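Local coordinates for putative rRNA methylase (Clostridium thermocellum ATCC 27405, PDB 3EEY), which binds S-adenosylmethionine and is probably a methyltransferase, perhaps acting on ribosomal RNA, at residues D14-K17 and M18-E22; K158-Q162 and K163-V167. All blocks are in the same frame, centred on the assembly; numbering follows the deposited sequence. Where two conformers were deposited one is given.

Interaction 1 of 2, residues D14-K17 and M18-E22; sequences DYIK and MFVKE
The phenol ring of Y15 and the thioether of M18 run side by side near the end of helix 8-19, the sulfur approaching the ring obliquely. M18 SD lies 4.9 Å from the centroid of the Y15 ring and 41° off its normal, a Met-aromatic contact in which ring atom CD2 of Y15 comes nearest. CG of M18 sits beside its own backbone N, anti to the carbonyl carbon (chi1 -84°), and the bend at chi3 then turns only the methyl end. The second ring, F19, is met at its edge, close to its plane: F19 CD2 is 3.1 Å from the carbonyl O of Y15, which brings the hydrogen on CD2, probably slightly positive, to a backbone oxygen.

On another side of the turn, I16 and V20 lie alongside each other, their CG2 methyls 3.7 Å apart. Against V20 CB and CG2, the carbonyl O of I16 takes two donors. V20 N reaches I16 O at 2.9 Å, nearly in line with the C=O bond, while F19 N, 3.1 Å from I16 O, comes from above the carbonyl plane. One donor is three residues on and the other four, so the 3-10 and alpha patterns share an acceptor here; M18 N to D14 O, at 3.3 Å, is a plain i to i+4 bond.

I16 points into the core, against F39, L40 and L43 of helix 35-44 and against A96, M98, I134 and T136 of strands 94-101 and 133-139; its side chain is about 8 Å from that of D36, which binds S-adenosylmethionine. Y15 rests on L182 and C184 of strand 181-187, its OH hydrogen-bonded to Q168, and M18 and F19 pack on L3 of the second subunit.

Interaction 2 of 2, residues K158-Q162 and K163-V167; sequences KGVDQ and KKFIV
V160 and F165 make the close-packed side of this turn: CG1 of V160 presses obliquely on the F165 ring, 3.5 Å from F165 CD2 and almost as near to F165 CB. V160 holds CG1 anti to its own nitrogen (chi1 171°), which directs that methyl at the phenylalanine, while V160 CB meets V167 CG2 at 4.1 Å. M126 of helix 115-128 touches both V160 and F165, closing this apolar patch against the body of the domain.

The other side is polar, and opens to solvent at K163; K164 is buried, touching S189 and, with D161, H193 of the histidine tag. D161 OD1 accepts the N-H of K163, with K163 N at 3.2 Å; the bond is fairly straight at hydrogen (163°), yet the donor stands above the carboxylate plane. D161 OD2 lies against the aliphatic part of K164, 3.5 Å from K164 CG. Neither lysine ammonium touches the acid, but K164 NZ is 4.8 Å from D161 OD2, close enough for the charges probably to attract each other without a salt bridge.

Backbone bonds hold the two sides together. The carbonyl O of D161 accepts F165 N at 2.9 Å and K164 N at 3.0 Å, and Q162 CA adds a CA-H...O contact to F165 O. That same F165 O, like V160 O, is hydrogen-bonded by N174 of the second subunit. With D161 OD1 taking the N-H two residues on, this is an Asx turn, set within the tight loop from helix 148-157 into strand 165-172, outermost of the Rossmann-like methyltransferase sheet within this chain, where V167 makes backbone hydrogen bonds to the second subunit.

How the interactions relate
Interaction 1 ends a helix and interaction 2 begins a strand, yet each has one carbonyl oxygen gripped by the N-H groups three and four residues on. Their centres are 21 Å apart and their nearest atoms about 8 Å apart, without touching. The buried face of 14-22 lies over the middle strands, about 11 Å from the cofactor at the I16 side chain; 158-167 sits at the outermost strand of this chain, away from the annotated sites. Sulfur-aromatic and aliphatic packing dominates the first, whereas the second adds an aspartate whose carboxylate caps a backbone N-H, with K163 exposed and K164 buried. Strand 181-187 packs against both, and both meet the second subunit, interaction 2 also through hydrogen bonds.

Interaction 1 of 2, residues D14-K17 and M18-E22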
ATOM      1  N   ASP A  14      -1.149   1.031  11.080  1.00 36.35           N
ATOM      2  CA  ASP A  14      -2.431   0.537  10.568  1.00 35.78           C
ATOM      3  C   ASP A  14      -2.395  -0.943  10.182  1.00 37.90           C
ATOM      4  O   ASP A  14      -3.340  -1.679  10.472  1.00 38.99           O
ATOM      5  CB  ASP A  14      -2.909   1.372   9.373  1.00 43.06           C
ATOM      6  CG  ASP A  14      -3.471   2.731   9.781  1.00 51.08           C
ATOM      7  OD1 ASP A  14      -3.529   3.043  10.988  1.00 53.33           O
ATOM      8  OD2 ASP A  14      -3.873   3.491   8.879  1.00 57.45           O
ATOM      9  N   TYR A  15      -1.307  -1.356   9.528  1.00 39.11           N
ATOM     10  CA  TYR A  15      -1.075  -2.757   9.178  1.00 39.45           C
ATOM     11  C   TYR A  15      -0.869  -3.645  10.400  1.00 39.07           C
ATOM     12  O   TYR A  15      -1.311  -4.790  10.408  1.00 38.33           O
ATOM     13  CB  TYR A  15       0.117  -2.896   8.230  1.00 38.09           C
ATOM     14  CG  TYR A  15      -0.241  -2.723   6.773  1.00 41.58           C
ATOM     15  CD1 TYR A  15       0.026  -1.526   6.104  1.00 37.41           C
ATOM     16  CD2 TYR A  15      -0.847  -3.755   6.056  1.00 39.89           C
ATOM     17  CE1 TYR A  15      -0.309  -1.357   4.761  1.00 36.24           C
ATOM     18  CE2 TYR A  15      -1.177  -3.600   4.708  1.00 36.04           C
ATOM     19  CZ  TYR A  15      -0.907  -2.400   4.066  1.00 39.24           C
ATOM     20  OH  TYR A  15      -1.235  -2.230   2.737  1.00 39.93           O
ATOM     21  N   ILE A  16      -0.208  -3.109  11.422  1.00 36.25           N
ATOM     22  CA  ILE A  16       0.041  -3.848  12.657  1.00 38.59           C
ATOM     23  C   ILE A  16      -1.265  -4.046  13.445  1.00 42.25           C
ATOM     24  O   ILE A  16      -1.529  -5.146  13.928  1.00 41.06           O
ATOM     25  CB  ILE A  16       1.185  -3.198  13.525  1.00 38.66           C
ATOM     26  CG1 ILE A  16       2.563  -3.327  12.850  1.00 35.54           C
ATOM     27  CG2 ILE A  16       1.244  -3.794  14.906  1.00 38.03           C
ATOM     28  CD1 ILE A  16       3.081  -4.745  12.623  1.00 31.50           C
ATOM     29  N   LYS A  17      -2.079  -2.992  13.536  1.00 45.27           N
ATOM     30  CA  LYS A  17      -3.414  -3.052  14.154  1.00 47.99           C
ATOM     31  C   LYS A  17      -4.338  -4.112  13.525  1.00 49.80           C
ATOM     32  O   LYS A  17      -5.114  -4.744  14.239  1.00 56.70           O
ATOM     33  CB  LYS A  17      -4.097  -1.680  14.094  1.00 48.28           C
ATOM     34  CG  LYS A  17      -3.837  -0.760  15.278  1.00 48.12           C
ATOM     35  CD  LYS A  17      -3.874   0.715  14.879  1.00 66.95           C
ATOM     36  CE  LYS A  17      -5.116   1.104  14.073  1.00 82.60           C
ATOM     37  NZ  LYS A  17      -6.046   1.992  14.825  1.00 93.18           N
ATOM     38  N   MET A  18      -4.240  -4.296  12.203  1.00 49.57           N
ATOM     39  CA  MET A  18      -4.976  -5.337  11.454  1.00 51.27           C
ATOM     40  C   MET A  18      -4.654  -6.755  11.910  1.00 50.45           C
ATOM     41  O   MET A  18      -5.507  -7.635  11.885  1.00 54.86           O
ATOM     42  CB  MET A  18      -4.639  -5.278   9.958  1.00 53.24           C
ATOM     43  CG  MET A  18      -5.409  -4.285   9.090  1.00 64.25           C
ATOM     44  SD  MET A  18      -4.681  -4.200   7.420  1.00 67.72           S
ATOM     45  CE  MET A  18      -5.320  -5.693   6.659  1.00 68.01           C
ATOM     46  N   PHE A  19      -3.408  -6.974  12.311  1.00 53.65           N
ATOM     47  CA  PHE A  19      -2.891  -8.322  12.512  1.00 47.24           C
ATOM     48  C   PHE A  19      -2.720  -8.700  13.977  1.00 49.96           C
ATOM     49  O   PHE A  19      -2.877  -9.860  14.341  1.00 55.23           O
ATOM     50  CB  PHE A  19      -1.551  -8.465  11.792  1.00 44.41           C
ATOM     51  CG  PHE A  19      -1.671  -8.702  10.318  1.00 39.26           C
ATOM     52  CD1 PHE A  19      -1.542  -9.985   9.806  1.00 39.19           C
ATOM     53  CD2 PHE A  19      -1.888  -7.651   9.432  1.00 42.11           C
ATOM     54  CE1 PHE A  19      -1.642 -10.225   8.442  1.00 44.89           C
ATOM     55  CE2 PHE A  19      -1.993  -7.879   8.065  1.00 45.28           C
ATOM     56  CZ  PHE A  19      -1.870  -9.173   7.569  1.00 43.08           C
ATOM     57  N   VAL A  20      -2.387  -7.726  14.814  1.00 50.09           N
ATOM     58  CA  VAL A  20      -2.072  -7.995  16.211  1.00 51.10           C
ATOM     59  C   VAL A  20      -3.320  -7.933  17.083  1.00 58.10           C
ATOM     60  O   VAL A  20      -4.033  -6.928  17.088  1.00 60.26           O
ATOM     61  CB  VAL A  20      -0.984  -7.019  16.742  1.00 46.79           C
ATOM     62  CG1 VAL A  20      -0.727  -7.209  18.230  1.00 44.28           C
ATOM     63  CG2 VAL A  20       0.289  -7.210  15.974  1.00 40.64           C
ATOM     64  N   LYS A  21      -3.589  -9.028  17.788  1.00 61.44           N
ATOM     65  CA  LYS A  21      -4.640  -9.058  18.803  0.50 65.00           C
ATOM     66  C   LYS A  21      -4.026  -9.239  20.193  1.00 67.04           C
ATOM     67  O   LYS A  21      -2.804  -9.381  20.331  1.00 65.83           O
ATOM     68  CB  LYS A  21      -5.702 -10.130  18.491  0.50 65.09           C
ATOM     69  CG  LYS A  21      -5.217 -11.579  18.483  0.50 64.71           C
ATOM     70  CD  LYS A  21      -6.387 -12.542  18.315  0.50 66.56           C
ATOM     71  CE  LYS A  21      -5.947 -13.995  18.411  0.50 70.39           C
ATOM     72  NZ  LYS A  21      -7.113 -14.930  18.461  0.50 67.52           N
ATOM     73  N   GLU A  22      -4.871  -9.220  21.219  1.00 68.97           N
ATOM     74  CA  GLU A  22      -4.402  -9.308  22.598  1.00 67.58           C
ATOM     75  C   GLU A  22      -3.919 -10.708  22.964  1.00 64.69           C
ATOM     76  O   GLU A  22      -4.547 -11.710  22.600  1.00 62.16           O
ATOM     77  CB  GLU A  22      -5.480  -8.822  23.566  1.00 71.35           C
ATOM     78  CG  GLU A  22      -5.964  -7.411  23.259  1.00 84.19           C
ATOM     79  CD  GLU A  22      -6.276  -6.602  24.498  1.00 97.09           C
ATOM     80  OE1 GLU A  22      -6.867  -7.160  25.449  1.00107.32           O
ATOM     81  OE2 GLU A  22      -5.932  -5.400  24.514  1.00 95.95           O
TER

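Interaction 2 of 2, residues K158-Q162 and K163-V167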
ATOM      1  N   LYS A 158      13.053  -8.721  -2.849  1.00 33.21           N
ATOM      2  CA  LYS A 158      12.562  -9.131  -4.167  1.00 36.09           C
ATOM      3  C   LYS A 158      12.726 -10.628  -4.412  1.00 32.00           C
ATOM      4  O   LYS A 158      11.976 -11.207  -5.209  1.00 33.19           O
ATOM      5  CB  LYS A 158      13.286  -8.369  -5.281  1.00 41.25           C
ATOM      6  CG  LYS A 158      12.771  -6.957  -5.541  1.00 56.54           C
ATOM      7  CD  LYS A 158      13.779  -6.141  -6.359  1.00 59.41           C
ATOM      8  CE  LYS A 158      13.435  -4.650  -6.389  1.00 63.30           C
ATOM      9  NZ  LYS A 158      12.336  -4.346  -7.350  1.00 71.04           N
ATOM     10  N   GLY A 159      13.694 -11.244  -3.723  1.00 29.53           N
ATOM     11  CA  GLY A 159      14.013 -12.661  -3.883  1.00 24.07           C
ATOM     12  C   GLY A 159      13.252 -13.639  -2.999  1.00 33.74           C
ATOM     13  O   GLY A 159      13.377 -14.845  -3.163  1.00 39.99           O
ATOM     14  N   VAL A 160      12.468 -13.113  -2.066  1.00 34.55           N
ATOM     15  CA  VAL A 160      11.693 -13.917  -1.122  1.00 31.38           C
ATOM     16  C   VAL A 160      10.609 -14.733  -1.847  1.00 34.11           C
ATOM     17  O   VAL A 160       9.881 -14.201  -2.690  1.00 42.29           O
ATOM     18  CB  VAL A 160      11.104 -13.011   0.006  1.00 27.40           C
ATOM     19  CG1 VAL A 160      10.120 -13.761   0.887  1.00 25.89           C
ATOM     20  CG2 VAL A 160      12.222 -12.444   0.871  1.00 22.76           C
ATOM     21  N   ASP A 161      10.534 -16.028  -1.532  1.00 39.19           N
ATOM     22  CA  ASP A 161       9.591 -16.967  -2.159  1.00 38.37           C
ATOM     23  C   ASP A 161       8.150 -16.492  -2.027  1.00 43.80           C
ATOM     24  O   ASP A 161       7.627 -16.404  -0.916  1.00 44.54           O
ATOM     25  CB  ASP A 161       9.756 -18.369  -1.550  1.00 42.52           C
ATOM     26  CG  ASP A 161       8.991 -19.461  -2.314  1.00 51.63           C
ATOM     27  OD1 ASP A 161       8.376 -19.190  -3.366  1.00 50.07           O
ATOM     28  OD2 ASP A 161       9.018 -20.621  -1.852  1.00 56.40           O
ATOM     29  N   GLN A 162       7.524 -16.208  -3.172  1.00 41.61           N
ATOM     30  CA  GLN A 162       6.161 -15.669  -3.221  1.00 43.78           C
ATOM     31  C   GLN A 162       5.091 -16.658  -2.781  1.00 42.47           C
ATOM     32  O   GLN A 162       3.972 -16.260  -2.458  1.00 48.76           O
ATOM     33  CB  GLN A 162       5.836 -15.100  -4.608  1.00 43.92           C
ATOM     34  CG  GLN A 162       5.800 -16.121  -5.737  1.00 51.81           C
ATOM     35  CD  GLN A 162       5.430 -15.500  -7.071  1.00 50.66           C
ATOM     36  OE1 GLN A 162       6.276 -15.322  -7.940  1.00 51.66           O
ATOM     37  NE2 GLN A 162       4.157 -15.158  -7.233  1.00 51.94           N
ATOM     38  N   LYS A 163       5.443 -17.941  -2.773  1.00 47.50           N
ATOM     39  CA  LYS A 163       4.561 -19.008  -2.298  1.00 48.85           C
ATOM     40  C   LYS A 163       4.526 -19.070  -0.772  1.00 44.54           C
ATOM     41  O   LYS A 163       3.605 -19.643  -0.189  1.00 46.39           O
ATOM     42  CB  LYS A 163       4.980 -20.367  -2.876  1.00 52.57           C
ATOM     43  CG  LYS A 163       4.971 -20.424  -4.395  1.00 61.52           C
ATOM     44  CD  LYS A 163       4.263 -21.665  -4.912  1.00 84.03           C
ATOM     45  CE  LYS A 163       3.801 -21.533  -6.367  1.00 97.36           C
ATOM     46  NZ  LYS A 163       4.413 -20.409  -7.147  1.00105.75           N
ATOM     47  N   LYS A 164       5.536 -18.474  -0.140  1.00 41.82           N
ATOM     48  CA  LYS A 164       5.649 -18.424   1.315  1.00 45.69           C
ATOM     49  C   LYS A 164       5.334 -17.038   1.895  1.00 41.39           C
ATOM     50  O   LYS A 164       4.753 -16.942   2.968  1.00 35.22           O
ATOM     51  CB  LYS A 164       7.040 -18.885   1.780  1.00 39.11           C
ATOM     52  CG  LYS A 164       7.507 -20.232   1.229  1.00 56.08           C
ATOM     53  CD  LYS A 164       6.612 -21.387   1.658  1.00 71.40           C
ATOM     54  CE  LYS A 164       7.047 -22.688   1.007  1.00 80.40           C
ATOM     55  NZ  LYS A 164       5.885 -23.409   0.426  1.00 82.97           N
ATOM     56  N   PHE A 165       5.720 -15.974   1.189  1.00 41.04           N
ATOM     57  CA  PHE A 165       5.514 -14.604   1.685  1.00 30.68           C
ATOM     58  C   PHE A 165       4.966 -13.665   0.624  1.00 32.15           C
ATOM     59  O   PHE A 165       5.355 -13.726  -0.544  1.00 32.18           O
ATOM     60  CB  PHE A 165       6.815 -14.001   2.245  1.00 34.79           C
ATOM     61  CG  PHE A 165       7.428 -14.777   3.387  1.00 38.88           C
ATOM     62  CD1 PHE A 165       7.116 -14.460   4.705  1.00 32.76           C
ATOM     63  CD2 PHE A 165       8.343 -15.801   3.148  1.00 32.36           C
ATOM     64  CE1 PHE A 165       7.681 -15.175   5.761  1.00 36.47           C
ATOM     65  CE2 PHE A 165       8.912 -16.523   4.200  1.00 33.69           C
ATOM     66  CZ  PHE A 165       8.585 -16.210   5.501  1.00 40.28           C
ATOM     67  N   ILE A 166       4.053 -12.796   1.044  1.00 34.47           N
ATOM     68  CA  ILE A 166       3.670 -11.607   0.275  1.00 36.12           C
ATOM     69  C   ILE A 166       4.599 -10.463   0.675  1.00 32.99           C
ATOM     70  O   ILE A 166       4.739 -10.175   1.846  1.00 33.86           O
ATOM     71  CB  ILE A 166       2.203 -11.176   0.547  1.00 36.91           C
ATOM     72  CG1 ILE A 166       1.230 -12.321   0.256  1.00 41.95           C
ATOM     73  CG2 ILE A 166       1.826  -9.953  -0.287  1.00 31.25           C
ATOM     74  CD1 ILE A 166      -0.211 -12.016   0.634  1.00 35.97           C
ATOM     75  N   VAL A 167       5.257  -9.839  -0.295  1.00 38.63           N
ATOM     76  CA  VAL A 167       6.093  -8.671  -0.019  1.00 33.75           C
ATOM     77  C   VAL A 167       5.522  -7.469  -0.786  1.00 33.33           C
ATOM     78  O   VAL A 167       5.537  -7.423  -2.011  1.00 27.10           O
ATOM     79  CB  VAL A 167       7.602  -8.908  -0.346  1.00 35.64           C
ATOM     80  CG1 VAL A 167       8.437  -7.682   0.032  1.00 19.99           C
ATOM     81  CG2 VAL A 167       8.142 -10.144   0.381  1.00 23.83           C
TER